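Local coordinates for hypothetical protein TM1070 (Thermotoga maritima, PDB 1NC7) that is of unknown function but belongs to the sensory rhodopsin transducer family, assembles as a four-chain all-beta protein and binds magnesium ions, at residues S46-C51 against L115-V120; D57-I62 against E79-K84; F66-S71 against K97-S102. One frame throughout, in Å; residues are numbered along the deposited sequence.

Contact 1: S46-C51 against L115-V120; sequences SHESLC and LSRLDV. With EDO (1,2-ethanediol), chain O.
E48 and R117 reach each other through different torsions: E48 sets CG beside its backbone N (chi1 -72°), whereas R117 sends CG opposite its own N and then bends at chi3 (-54°), which turns the guanidinium to the carboxylate. The two chains run side by side in the same direction, and the grip is side-on, with both donors on one oxygen. E48 OE2 lies 2.8 Å from R117 NE and 3.1 Å from R117 NH2; both nitrogens approach from the same face of the carboxylate, while OE2 stays close to the guanidinium plane. The NE bond is the straighter of the two, and the flat groups are turned 38° apart. This is a buried salt bridge with a second shell: R117 NH2 also pairs with D33, and E48 OE1 accepts from the backbone N of Y35. R117 NH1 also donates to O2 of an ethanediol, probably from the crystallisation liquor, 3.0 Å away.

H47 and L118 form the hydrogen-bonded pair on the other face of the sheet. L118 CB sits over the imidazole, 4.1 Å from the centroid of the H47 ring, a CH-pi contact, and H47 ND1 is held by the carbonyl of V45. At the end of the ladder S46 OG stands in for a backbone acceptor, taking the N-H of V120 at 2.9 Å in a nearly straight bond.

S116 bonds through OG to D33 of the second subunit and to T129, a residue seen to bind magnesium in this protein, although no ion is bound to it in this chain. Alternating hydrogen-bonded (H47–L118, S49–S116) and non-hydrogen-bonded (E48–R117, L50–L115) pairs, with axes 4.7 Å apart, mark strands 47-54 and 110-121 as neighbours within the large antiparallel sheet of the chain.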
ATOM      1  N   SER D  46      15.006  12.814  -6.017  1.00  7.86           N
ATOM      2  CA  SER D  46      13.751  12.080  -6.120  1.00  6.62           C
ATOM      3  C   SER D  46      14.042  10.780  -6.857  1.00  7.34           C
ATOM      4  O   SER D  46      14.864  10.742  -7.770  1.00  7.40           O
ATOM      5  CB  SER D  46      12.718  12.897  -6.893  1.00  7.56           C
ATOM      6  OG  SER D  46      12.355  14.061  -6.174  1.00  7.00           O
ATOM      7  N   HIS D  47      13.365   9.710  -6.464  1.00  5.92           N
ATOM      8  CA  HIS D  47      13.602   8.429  -7.106  1.00  6.20           C
ATOM      9  C   HIS D  47      12.547   7.415  -6.724  1.00  5.47           C
ATOM     10  O   HIS D  47      11.626   7.699  -5.964  1.00  6.48           O
ATOM     11  CB  HIS D  47      14.966   7.873  -6.688  1.00  7.25           C
ATOM     12  CG  HIS D  47      15.066   7.553  -5.227  1.00  9.97           C
ATOM     13  ND1 HIS D  47      15.403   8.495  -4.280  1.00  9.29           N
ATOM     14  CD2 HIS D  47      14.838   6.403  -4.549  1.00 10.62           C
ATOM     15  CE1 HIS D  47      15.378   7.941  -3.080  1.00 12.16           C
ATOM     16  NE2 HIS D  47      15.037   6.672  -3.215  1.00 11.24           N
ATOM     17  N   GLU D  48      12.692   6.225  -7.288  1.00  6.54           N
ATOM     18  CA  GLU D  48      11.821   5.112  -6.967  1.00  6.18           C
ATOM     19  C   GLU D  48      12.773   3.971  -6.697  1.00  5.61           C
ATOM     20  O   GLU D  48      13.821   3.864  -7.338  1.00  6.45           O
ATOM     21  CB  GLU D  48      10.896   4.744  -8.128  1.00  7.53           C
ATOM     22  CG  GLU D  48       9.798   5.754  -8.375  1.00 11.91           C
ATOM     23  CD  GLU D  48       8.635   5.172  -9.151  1.00 14.36           C
ATOM     24  OE1 GLU D  48       8.880   4.429 -10.122  1.00 17.87           O
ATOM     25  OE2 GLU D  48       7.474   5.462  -8.792  1.00 12.29           O
ATOM     26  N   SER D  49      12.427   3.148  -5.718  1.00  6.06           N
ATOM     27  CA  SER D  49      13.248   2.003  -5.381  1.00  7.06           C
ATOM     28  C   SER D  49      12.400   0.756  -5.534  1.00  6.08           C
ATOM     29  O   SER D  49      11.359   0.618  -4.888  1.00  5.72           O
ATOM     30  CB  SER D  49      13.762   2.100  -3.941  1.00 10.10           C
ATOM     31  OG  SER D  49      14.710   3.146  -3.798  1.00 13.20           O
ATOM     32  N   LEU D  50      12.826  -0.133  -6.424  1.00  5.02           N
ATOM     33  CA  LEU D  50      12.123  -1.389  -6.616  1.00  4.21           C
ATOM     34  C   LEU D  50      12.856  -2.329  -5.679  1.00  4.52           C
ATOM     35  O   LEU D  50      14.000  -2.709  -5.936  1.00  5.99           O
ATOM     36  CB  LEU D  50      12.248  -1.880  -8.060  1.00  5.48           C
ATOM     37  CG  LEU D  50      11.589  -3.235  -8.342  1.00  6.26           C
ATOM     38  CD1 LEU D  50      10.095  -3.158  -8.046  1.00  8.35           C
ATOM     39  CD2 LEU D  50      11.825  -3.625  -9.794  1.00  8.34           C
ATOM     40  N   CYS D  51      12.206  -2.680  -4.578  1.00  3.57           N
ATOM     41  CA  CYS D  51      12.829  -3.542  -3.591  1.00  4.76           C
ATOM     42  C   CYS D  51      12.435  -4.987  -3.798  1.00  3.01           C
ATOM     43  O   CYS D  51      11.253  -5.321  -3.890  1.00  4.57           O
ATOM     44  CB  CYS D  51      12.463  -3.053  -2.196  1.00  3.37           C
ATOM     45  SG  CYS D  51      12.961  -1.325  -1.970  1.00  7.24           S
ATOM     46  N   LEU D 115       7.418  -1.487  -4.284  1.00  4.02           N
ATOM     47  CA  LEU D 115       7.892  -0.284  -4.967  1.00  3.65           C
ATOM     48  C   LEU D 115       7.607   0.947  -4.123  1.00  3.30           C
ATOM     49  O   LEU D 115       6.478   1.155  -3.670  1.00  4.03           O
ATOM     50  CB  LEU D 115       7.208  -0.120  -6.329  1.00  4.24           C
ATOM     51  CG  LEU D 115       7.634   1.093  -7.169  1.00  5.18           C
ATOM     52  CD1 LEU D 115       9.099   0.949  -7.575  1.00  6.50           C
ATOM     53  CD2 LEU D 115       6.750   1.205  -8.405  1.00  5.79           C
ATOM     54  N   SER D 116       8.632   1.766  -3.921  1.00  4.27           N
ATOM     55  CA  SER D 116       8.485   2.976  -3.131  1.00  3.75           C
ATOM     56  C   SER D 116       9.008   4.172  -3.893  1.00  5.46           C
ATOM     57  O   SER D 116       9.963   4.067  -4.656  1.00  5.94           O
ATOM     58  CB  SER D 116       9.244   2.837  -1.815  1.00  6.14           C
ATOM     59  OG  SER D 116       8.798   1.691  -1.120  1.00  5.73           O
ATOM     60  N   ARG D 117       8.370   5.316  -3.691  1.00  3.63           N
ATOM     61  CA  ARG D 117       8.794   6.527  -4.364  1.00  3.64           C
ATOM     62  C   ARG D 117       9.092   7.639  -3.374  1.00  4.84           C
ATOM     63  O   ARG D 117       8.354   7.838  -2.412  1.00  3.56           O
ATOM     64  CB  ARG D 117       7.710   7.014  -5.333  1.00  3.94           C
ATOM     65  CG  ARG D 117       8.088   8.305  -6.064  1.00  4.77           C
ATOM     66  CD  ARG D 117       6.917   8.846  -6.854  1.00  6.33           C
ATOM     67  NE  ARG D 117       6.384   7.835  -7.757  1.00  7.05           N
ATOM     68  CZ  ARG D 117       5.258   7.970  -8.448  1.00  6.41           C
ATOM     69  NH1 ARG D 117       4.541   9.080  -8.342  1.00  7.56           N
ATOM     70  NH2 ARG D 117       4.844   6.988  -9.235  1.00  6.65           N
ATOM     71  N   LEU D 118      10.198   8.336  -3.612  1.00  4.95           N
ATOM     72  CA  LEU D 118      10.574   9.488  -2.808  1.00  4.46           C
ATOM     73  C   LEU D 118      10.470  10.677  -3.757  1.00  5.08           C
ATOM     74  O   LEU D 118      11.164  10.736  -4.775  1.00  6.37           O
ATOM     75  CB  LEU D 118      12.014   9.392  -2.296  1.00  6.19           C
ATOM     76  CG  LEU D 118      12.504  10.699  -1.651  1.00  7.00           C
ATOM     77  CD1 LEU D 118      11.750  10.949  -0.349  1.00  8.27           C
ATOM     78  CD2 LEU D 118      14.001  10.622  -1.392  1.00  9.50           C
ATOM     79  N   ASP D 119       9.580  11.607  -3.434  1.00  4.89           N
ATOM     80  CA  ASP D 119       9.391  12.801  -4.243  1.00  6.05           C
ATOM     81  C   ASP D 119       9.880  13.923  -3.340  1.00  5.49           C
ATOM     82  O   ASP D 119       9.239  14.243  -2.337  1.00  5.95           O
ATOM     83  CB  ASP D 119       7.909  12.993  -4.569  1.00  7.02           C
ATOM     84  CG  ASP D 119       7.673  14.042  -5.636  1.00  7.44           C
ATOM     85  OD1 ASP D 119       8.557  14.902  -5.843  1.00  8.51           O
ATOM     86  OD2 ASP D 119       6.590  14.011  -6.260  1.00 10.60           O
ATOM     87  N   VAL D 120      11.022  14.502  -3.684  1.00  6.54           N
ATOM     88  CA  VAL D 120      11.598  15.552  -2.864  1.00  7.77           C
ATOM     89  C   VAL D 120      11.993  16.779  -3.671  1.00  8.08           C
ATOM     90  O   VAL D 120      12.241  16.699  -4.870  1.00 10.39           O
ATOM     91  CB  VAL D 120      12.838  15.013  -2.109  1.00 10.11           C
ATOM     92  CG1 VAL D 120      13.922  14.625  -3.105  1.00 10.31           C
ATOM     93  CG2 VAL D 120      13.353  16.053  -1.127  1.00 11.43           C
TER
HETATM   94  C1  EDO O1301       0.211  10.681  -8.419  1.00 18.34           C
HETATM   95  O1  EDO O1301       0.470  11.501  -9.575  1.00 20.74           O
HETATM   96  C2  EDO O1301       1.356   9.747  -8.199  1.00 15.76           C
HETATM   97  O2  EDO O1301       1.728   8.922  -9.348  1.00 12.40           O

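Contact 2: D57-I62 against E79-K84; sequences DETAKI and EISPMK
A60 and I80 pair as antiparallel strand residues through two backbone bonds, A60 N to I80 O at 2.9 Å and I80 N to A60 O at 3.0 Å, and the touching parts of 57-62 and 79-82 run 163° apart. K61 and E79 form the adjoining non-hydrogen-bonded pair; on the other side of A60–I80 the chain of 79-84 leaves the ladder at S81 and P82.

T59 lies where the ladder ends. Its CG2, opposite the backbone N (chi1 -65° for OG1), comes to 3.6 Å from the carbonyl O of I80, while OG1 faces the proline, 3.6 Å from P82 CD. The proline ring reaches back along 57-62, its CG packing 3.5 Å from the carbonyl O of D57. An alanine in place of T59 would probably leave P82 CD and the carbonyl of I80 with less cover, opening a gap between the loop and the strand end.

On the buried side I62 and I80 meet at their delta methyls, CD1 to CD1, 4.0 Å apart, and both side chains rest on I52 of strand 47-54. K61 and E79, on the exposed side, lie alongside one another; E79 OE2 touches the aliphatic part of the lysine at K61 CG, whereas K61 NZ stays 5.0 Å from E79 OE2.

Beyond the pair, N54 ND2 donates to the carbonyls of both E58 and I80, and M83 (modelled as selenomethionine) and K84 both face N54, a G1 beta bulge. The chemistry therefore divides by side: methyl packing towards the interior, and towards solvent a lysine and a glutamate whose opposite charges are probably attracted through space but whose charged atoms make no direct salt bridge.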
ATOM      1  N   ASP D  57      17.086 -20.667  -1.974  1.00 13.52           N
ATOM      2  CA  ASP D  57      18.440 -21.207  -2.000  1.00 15.12           C
ATOM      3  C   ASP D  57      19.150 -21.050  -3.341  1.00 15.58           C
ATOM      4  O   ASP D  57      20.291 -21.486  -3.498  1.00 15.73           O
ATOM      5  CB  ASP D  57      18.415 -22.688  -1.617  1.00 18.00           C
ATOM      6  CG  ASP D  57      17.775 -22.926  -0.265  1.00 21.78           C
ATOM      7  OD1 ASP D  57      18.169 -22.247   0.706  1.00 23.57           O
ATOM      8  OD2 ASP D  57      16.883 -23.794  -0.173  1.00 25.03           O
ATOM      9  N   GLU D  58      18.477 -20.440  -4.310  1.00 14.03           N
ATOM     10  CA  GLU D  58      19.078 -20.231  -5.618  1.00 14.63           C
ATOM     11  C   GLU D  58      19.009 -18.768  -6.020  1.00 13.71           C
ATOM     12  O   GLU D  58      18.069 -18.056  -5.660  1.00 13.36           O
ATOM     13  CB  GLU D  58      18.387 -21.100  -6.675  1.00 17.77           C
ATOM     14  CG  GLU D  58      18.684 -22.586  -6.526  1.00 22.69           C
ATOM     15  CD  GLU D  58      18.044 -23.432  -7.610  1.00 25.69           C
ATOM     16  OE1 GLU D  58      18.255 -24.665  -7.600  1.00 25.36           O
ATOM     17  OE2 GLU D  58      17.332 -22.871  -8.470  1.00 27.16           O
ATOM     18  N   THR D  59      20.020 -18.324  -6.759  1.00 12.12           N
ATOM     19  CA  THR D  59      20.086 -16.947  -7.223  1.00 11.71           C
ATOM     20  C   THR D  59      18.914 -16.657  -8.150  1.00 10.42           C
ATOM     21  O   THR D  59      18.548 -17.480  -8.992  1.00 11.53           O
ATOM     22  CB  THR D  59      21.408 -16.682  -7.979  1.00 12.70           C
ATOM     23  OG1 THR D  59      22.510 -16.810  -7.071  1.00 14.76           O
ATOM     24  CG2 THR D  59      21.414 -15.285  -8.585  1.00 13.66           C
ATOM     25  N   ALA D  60      18.319 -15.482  -7.984  1.00  9.25           N
ATOM     26  CA  ALA D  60      17.193 -15.092  -8.811  1.00  9.65           C
ATOM     27  C   ALA D  60      17.660 -14.209  -9.957  1.00  9.20           C
ATOM     28  O   ALA D  60      18.387 -13.237  -9.752  1.00 10.22           O
ATOM     29  CB  ALA D  60      16.157 -14.350  -7.972  1.00  9.84           C
ATOM     30  N   LYS D  61      17.260 -14.578 -11.169  1.00  9.82           N
ATOM     31  CA  LYS D  61      17.584 -13.809 -12.363  1.00 10.61           C
ATOM     32  C   LYS D  61      16.263 -13.144 -12.720  1.00  9.19           C
ATOM     33  O   LYS D  61      15.279 -13.816 -13.041  1.00  9.62           O
ATOM     34  CB  LYS D  61      18.050 -14.736 -13.485  1.00 12.20           C
ATOM     35  CG  LYS D  61      19.328 -15.493 -13.153  1.00 18.49           C
ATOM     36  CD  LYS D  61      19.730 -16.424 -14.284  1.00 22.31           C
ATOM     37  CE  LYS D  61      20.996 -17.194 -13.941  1.00 24.87           C
ATOM     38  NZ  LYS D  61      21.386 -18.130 -15.034  1.00 27.84           N
ATOM     39  N   ILE D  62      16.246 -11.821 -12.654  1.00  9.35           N
ATOM     40  CA  ILE D  62      15.028 -11.077 -12.902  1.00  9.34           C
ATOM     41  C   ILE D  62      15.079 -10.150 -14.107  1.00  8.50           C
ATOM     42  O   ILE D  62      16.012  -9.364 -14.267  1.00  9.27           O
ATOM     43  CB  ILE D  62      14.665 -10.262 -11.647  1.00 10.95           C
ATOM     44  CG1 ILE D  62      14.710 -11.175 -10.417  1.00 11.86           C
ATOM     45  CG2 ILE D  62      13.277  -9.681 -11.781  1.00 12.35           C
ATOM     46  CD1 ILE D  62      14.485 -10.459  -9.110  1.00 13.64           C
ATOM     47  N   GLU D  79      20.196  -9.475 -10.755  1.00  8.64           N
ATOM     48  CA  GLU D  79      20.295 -10.770 -10.097  1.00 11.01           C
ATOM     49  C   GLU D  79      20.361 -10.548  -8.596  1.00 10.38           C
ATOM     50  O   GLU D  79      20.910  -9.550  -8.131  1.00 11.98           O
ATOM     51  CB  GLU D  79      21.543 -11.524 -10.560  1.00 14.20           C
ATOM     52  CG  GLU D  79      21.595 -11.777 -12.056  1.00 20.33           C
ATOM     53  CD  GLU D  79      22.732 -12.699 -12.453  1.00 24.76           C
ATOM     54  OE1 GLU D  79      23.871 -12.472 -11.992  1.00 28.07           O
ATOM     55  OE2 GLU D  79      22.488 -13.646 -13.231  1.00 28.32           O
ATOM     56  N   ILE D  80      19.787 -11.477  -7.840  1.00  8.82           N
ATOM     57  CA  ILE D  80      19.795 -11.380  -6.387  1.00  9.23           C
ATOM     58  C   ILE D  80      20.137 -12.733  -5.790  1.00  9.96           C
ATOM     59  O   ILE D  80      19.447 -13.722  -6.030  1.00  8.57           O
ATOM     60  CB  ILE D  80      18.434 -10.920  -5.852  1.00 11.22           C
ATOM     61  CG1 ILE D  80      18.042  -9.605  -6.523  1.00 15.75           C
ATOM     62  CG2 ILE D  80      18.504 -10.742  -4.339  1.00 10.49           C
ATOM     63  CD1 ILE D  80      16.717  -9.068  -6.077  1.00 19.35           C
ATOM     64  N   SER D  81      21.213 -12.761  -5.013  1.00 10.48           N
ATOM     65  CA  SER D  81      21.687 -13.985  -4.381  1.00 11.41           C
ATOM     66  C   SER D  81      20.735 -14.495  -3.304  1.00 11.15           C
ATOM     67  O   SER D  81      19.858 -13.768  -2.834  1.00 10.09           O
ATOM     68  CB  SER D  81      23.073 -13.745  -3.781  1.00 12.71           C
ATOM     69  OG  SER D  81      23.973 -13.275  -4.771  1.00 14.73           O
ATOM     70  N   PRO D  82      20.890 -15.766  -2.909  1.00 10.02           N
ATOM     71  CA  PRO D  82      20.046 -16.384  -1.883  1.00 10.27           C
ATOM     72  C   PRO D  82      20.082 -15.631  -0.554  1.00  8.69           C
ATOM     73  O   PRO D  82      21.140 -15.171  -0.122  1.00  7.85           O
ATOM     74  CB  PRO D  82      20.632 -17.787  -1.759  1.00 11.59           C
ATOM     75  CG  PRO D  82      21.137 -18.062  -3.137  1.00 13.25           C
ATOM     76  CD  PRO D  82      21.807 -16.760  -3.496  1.00 12.85           C
HETATM   77  N   MSE D  83      18.920 -15.513   0.083  1.00  7.96           N
HETATM   78  CA  MSE D  83      18.795 -14.833   1.368  1.00  9.16           C
HETATM   79  C   MSE D  83      19.389 -13.430   1.356  1.00  8.43           C
HETATM   80  O   MSE D  83      20.129 -13.045   2.264  1.00  8.10           O
HETATM   81  CB  MSE D  83      19.448 -15.676   2.467  1.00 10.57           C
HETATM   82  CG  MSE D  83      18.730 -16.997   2.739  1.00 14.79           C
HETATM   83 SE   MSE D  83      16.937 -16.765   3.445  0.88 22.23          SE
HETATM   84  CE  MSE D  83      17.386 -16.484   5.303  1.00 18.20           C
ATOM     85  N   LYS D  84      19.050 -12.666   0.324  1.00  8.02           N
ATOM     86  CA  LYS D  84      19.538 -11.302   0.184  1.00  6.89           C
ATOM     87  C   LYS D  84      18.421 -10.346  -0.211  1.00  7.00           C
ATOM     88  O   LYS D  84      17.375 -10.759  -0.712  1.00  7.60           O
ATOM     89  CB  LYS D  84      20.640 -11.228  -0.879  1.00  7.91           C
ATOM     90  CG  LYS D  84      21.967 -11.857  -0.479  1.00  9.12           C
ATOM     91  CD  LYS D  84      22.646 -11.044   0.610  1.00 11.66           C
ATOM     92  CE  LYS D  84      24.102 -11.453   0.807  1.00 15.98           C
ATOM     93  NZ  LYS D  84      24.254 -12.785   1.443  1.00 18.20           N
TER

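Contact 3: F66-S71 against K97-S102; sequences FLFEDS and KCKPYS
Strands 60-68 and 101-107 meet here as antiparallel neighbours, with L67 and S102 as their hydrogen-bonded pair: L67 N to S102 O is 2.9 Å and S102 N to L67 O is 2.8 Å. Next to this pair, F66 presents its ring edge to the face of Y101 in an offset edge-to-face stack, planes 72° apart and centroids of the F66 and Y101 rings separated by 5.5 Å. Y101 turns its ring to F66 with CG between its backbone N and carbonyl carbon (chi1 62°). Y101 CB, placed by the backbone, packs 3.6 Å from F68 CE1.

K99, fully extended, crosses F68 at about a right angle. Its ammonium lies over the ring face, with K99 NZ 4.7 Å from the F68 centroid and 21° off the normal, a cation-pi contact. The same K99 NZ donates to S71 OG at 3.0 Å, so one charged group joins the aromatic ring to S71. Where the segments separate, a water accepts from E69 N and donates to P100 O, bridging the two backbones. E69, crossing the proline at about a right angle, brings OE1 up to the CG corner of P100, while E69 OE2 accepts from the backbone N of H87 of the third subunit.

S102 OG bonds to the carbonyl of P32 and to S85 of that same neighbouring subunit. The contact thus sits between strand 74-80, which pairs with 60-68 at F66, and strand 28-34, which flanks 101-107, with the third subunit packed against L67, E69, P100 and S102.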
ATOM      1  N   PHE D  66       9.788  -2.229 -18.496  1.00  5.85           N
ATOM      2  CA  PHE D  66       9.171  -0.930 -18.267  1.00  5.45           C
ATOM      3  C   PHE D  66       8.253  -0.613 -19.441  1.00  7.09           C
ATOM      4  O   PHE D  66       8.689  -0.618 -20.597  1.00  6.77           O
ATOM      5  CB  PHE D  66      10.253   0.145 -18.141  1.00  7.11           C
ATOM      6  CG  PHE D  66      11.120  -0.011 -16.926  1.00  8.17           C
ATOM      7  CD1 PHE D  66      10.767   0.586 -15.720  1.00 12.27           C
ATOM      8  CD2 PHE D  66      12.272  -0.786 -16.978  1.00 10.34           C
ATOM      9  CE1 PHE D  66      11.554   0.412 -14.581  1.00 13.19           C
ATOM     10  CE2 PHE D  66      13.064  -0.967 -15.847  1.00 10.52           C
ATOM     11  CZ  PHE D  66      12.704  -0.366 -14.648  1.00 12.86           C
ATOM     12  N   LEU D  67       6.982  -0.362 -19.141  1.00  5.32           N
ATOM     13  CA  LEU D  67       5.991  -0.023 -20.156  1.00  5.47           C
ATOM     14  C   LEU D  67       5.701   1.467 -20.045  1.00  6.02           C
ATOM     15  O   LEU D  67       5.673   2.020 -18.946  1.00  6.54           O
ATOM     16  CB  LEU D  67       4.694  -0.804 -19.933  1.00  6.06           C
ATOM     17  CG  LEU D  67       4.755  -2.331 -19.912  1.00  7.43           C
ATOM     18  CD1 LEU D  67       3.350  -2.877 -19.713  1.00  7.95           C
ATOM     19  CD2 LEU D  67       5.361  -2.855 -21.210  1.00  9.77           C
ATOM     20  N   PHE D  68       5.485   2.116 -21.183  1.00  5.69           N
ATOM     21  CA  PHE D  68       5.212   3.546 -21.195  1.00  5.15           C
ATOM     22  C   PHE D  68       3.848   3.844 -21.801  1.00  5.38           C
ATOM     23  O   PHE D  68       3.163   2.940 -22.275  1.00  6.72           O
ATOM     24  CB  PHE D  68       6.331   4.259 -21.956  1.00  5.62           C
ATOM     25  CG  PHE D  68       7.682   4.072 -21.326  1.00  5.55           C
ATOM     26  CD1 PHE D  68       8.079   4.872 -20.259  1.00  7.52           C
ATOM     27  CD2 PHE D  68       8.528   3.054 -21.752  1.00  7.94           C
ATOM     28  CE1 PHE D  68       9.301   4.658 -19.620  1.00  8.70           C
ATOM     29  CE2 PHE D  68       9.752   2.830 -21.119  1.00  8.94           C
ATOM     30  CZ  PHE D  68      10.138   3.635 -20.051  1.00  9.83           C
ATOM     31  N   GLU D  69       3.448   5.112 -21.778  1.00  7.54           N
ATOM     32  CA  GLU D  69       2.151   5.484 -22.319  1.00  8.40           C
ATOM     33  C   GLU D  69       2.129   5.570 -23.839  1.00  9.60           C
ATOM     34  O   GLU D  69       1.153   5.159 -24.464  1.00  9.30           O
ATOM     35  CB  GLU D  69       1.688   6.821 -21.733  1.00  9.00           C
ATOM     36  CG  GLU D  69       1.475   6.801 -20.225  1.00 11.14           C
ATOM     37  CD  GLU D  69       0.740   8.031 -19.732  1.00 14.44           C
ATOM     38  OE1 GLU D  69       1.201   9.154 -20.023  1.00 16.84           O
ATOM     39  OE2 GLU D  69      -0.301   7.874 -19.055  1.00 15.06           O
ATOM     40  N   ASP D  70       3.202   6.095 -24.426  1.00 12.15           N
ATOM     41  CA  ASP D  70       3.283   6.254 -25.879  1.00 15.48           C
ATOM     42  C   ASP D  70       4.638   5.869 -26.456  1.00 16.00           C
ATOM     43  O   ASP D  70       5.010   6.322 -27.540  1.00 17.50           O
ATOM     44  CB  ASP D  70       2.975   7.702 -26.265  1.00 19.89           C
ATOM     45  CG  ASP D  70       1.594   8.140 -25.832  1.00 24.69           C
ATOM     46  OD1 ASP D  70       0.604   7.537 -26.299  1.00 28.80           O
ATOM     47  OD2 ASP D  70       1.498   9.088 -25.024  1.00 28.10           O
ATOM     48  N   SER D  71       5.378   5.046 -25.726  1.00 13.46           N
ATOM     49  CA  SER D  71       6.687   4.589 -26.173  1.00 13.63           C
ATOM     50  C   SER D  71       6.738   3.083 -25.999  1.00 12.40           C
ATOM     51  O   SER D  71       5.930   2.509 -25.267  1.00 11.11           O
ATOM     52  CB  SER D  71       7.799   5.234 -25.342  1.00 15.62           C
ATOM     53  OG  SER D  71       7.868   6.629 -25.568  1.00 22.18           O
ATOM     54  N   LYS D  97      13.218  10.994 -16.841  1.00 14.67           N
ATOM     55  CA  LYS D  97      12.595  11.518 -15.635  1.00 14.58           C
ATOM     56  C   LYS D  97      11.264  12.148 -16.032  1.00 13.55           C
ATOM     57  O   LYS D  97      11.078  12.561 -17.180  1.00 11.76           O
ATOM     58  CB  LYS D  97      13.484  12.580 -14.985  1.00 16.88           C
ATOM     59  CG  LYS D  97      14.856  12.083 -14.569  1.00 21.23           C
ATOM     60  CD  LYS D  97      15.673  13.206 -13.944  1.00 24.94           C
ATOM     61  CE  LYS D  97      17.090  12.750 -13.629  1.00 27.33           C
ATOM     62  NZ  LYS D  97      17.911  13.832 -13.008  1.00 29.55           N
ATOM     63  N   CYS D  98      10.340  12.205 -15.081  1.00 11.25           N
ATOM     64  CA  CYS D  98       9.027  12.795 -15.308  1.00 11.66           C
ATOM     65  C   CYS D  98       8.286  12.186 -16.490  1.00 10.87           C
ATOM     66  O   CYS D  98       7.617  12.886 -17.253  1.00 11.93           O
ATOM     67  CB  CYS D  98       9.169  14.304 -15.495  1.00 14.06           C
ATOM     68  SG  CYS D  98       9.936  15.101 -14.073  1.00 17.53           S
ATOM     69  N   LYS D  99       8.409  10.871 -16.629  1.00  9.57           N
ATOM     70  CA  LYS D  99       7.746  10.138 -17.695  1.00  8.59           C
ATOM     71  C   LYS D  99       7.042   8.946 -17.059  1.00  9.35           C
ATOM     72  O   LYS D  99       7.690   8.032 -16.550  1.00  9.76           O
ATOM     73  CB  LYS D  99       8.767   9.654 -18.729  1.00  9.88           C
ATOM     74  CG  LYS D  99       8.141   8.956 -19.928  1.00  9.21           C
ATOM     75  CD  LYS D  99       9.192   8.571 -20.960  1.00 10.21           C
ATOM     76  CE  LYS D  99       8.538   8.008 -22.216  1.00 11.34           C
ATOM     77  NZ  LYS D  99       9.535   7.671 -23.268  1.00 14.99           N
ATOM     78  N   PRO D 100       5.704   8.945 -17.070  1.00  8.51           N
ATOM     79  CA  PRO D 100       4.961   7.832 -16.472  1.00  8.07           C
ATOM     80  C   PRO D 100       5.282   6.485 -17.105  1.00  7.01           C
ATOM     81  O   PRO D 100       5.494   6.390 -18.311  1.00  7.53           O
ATOM     82  CB  PRO D 100       3.504   8.240 -16.678  1.00  9.45           C
ATOM     83  CG  PRO D 100       3.551   9.072 -17.919  1.00 13.29           C
ATOM     84  CD  PRO D 100       4.787   9.911 -17.700  1.00 10.02           C
ATOM     85  N   TYR D 101       5.325   5.449 -16.276  1.00  5.54           N
ATOM     86  CA  TYR D 101       5.600   4.105 -16.758  1.00  3.50           C
ATOM     87  C   TYR D 101       5.001   3.087 -15.797  1.00  4.10           C
ATOM     88  O   TYR D 101       4.424   3.454 -14.768  1.00  4.52           O
ATOM     89  CB  TYR D 101       7.117   3.889 -16.908  1.00  4.23           C
ATOM     90  CG  TYR D 101       7.926   3.990 -15.626  1.00  5.21           C
ATOM     91  CD1 TYR D 101       8.044   2.902 -14.762  1.00  7.04           C
ATOM     92  CD2 TYR D 101       8.582   5.170 -15.287  1.00  6.73           C
ATOM     93  CE1 TYR D 101       8.802   2.988 -13.590  1.00  8.14           C
ATOM     94  CE2 TYR D 101       9.339   5.267 -14.119  1.00  8.37           C
ATOM     95  CZ  TYR D 101       9.445   4.177 -13.280  1.00  8.03           C
ATOM     96  OH  TYR D 101      10.194   4.280 -12.128  1.00 11.50           O
ATOM     97  N   SER D 102       5.096   1.817 -16.167  1.00  4.03           N
ATOM     98  CA  SER D 102       4.606   0.723 -15.338  1.00  3.48           C
ATOM     99  C   SER D 102       5.683  -0.343 -15.378  1.00  4.10           C
ATOM    100  O   SER D 102       6.488  -0.382 -16.310  1.00  4.71           O
ATOM    101  CB  SER D 102       3.292   0.159 -15.874  1.00  4.50           C
ATOM    102  OG  SER D 102       2.248   1.105 -15.744  1.00  4.59           O
TER
HETATM  103  O   HOH W   1       5.014   7.412 -20.708  1.00  8.56           O

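In the fold
From the N terminus, 46-51 comes first, on strand 47-54, and its partner 115-120 arrives 64 residues later, so contact 1 closes the longest of the three loops and encloses the other two. Within it, contact 2 closes the short beta hairpin of strands 60-68 and 74-80, and contact 3 brings the far end of strand 60-68 to strand 101-107. Contacts 2 and 3 cross, their segments alternating along the chain, and share strand 60-68 on opposite sides of the chain's centre. All three belong to one antiparallel sheet; contacts 1 and 3 also touch directly, where E48 OE1 and Y101 OH come together in a weak hydrogen bond, doubtful because the distance is so short.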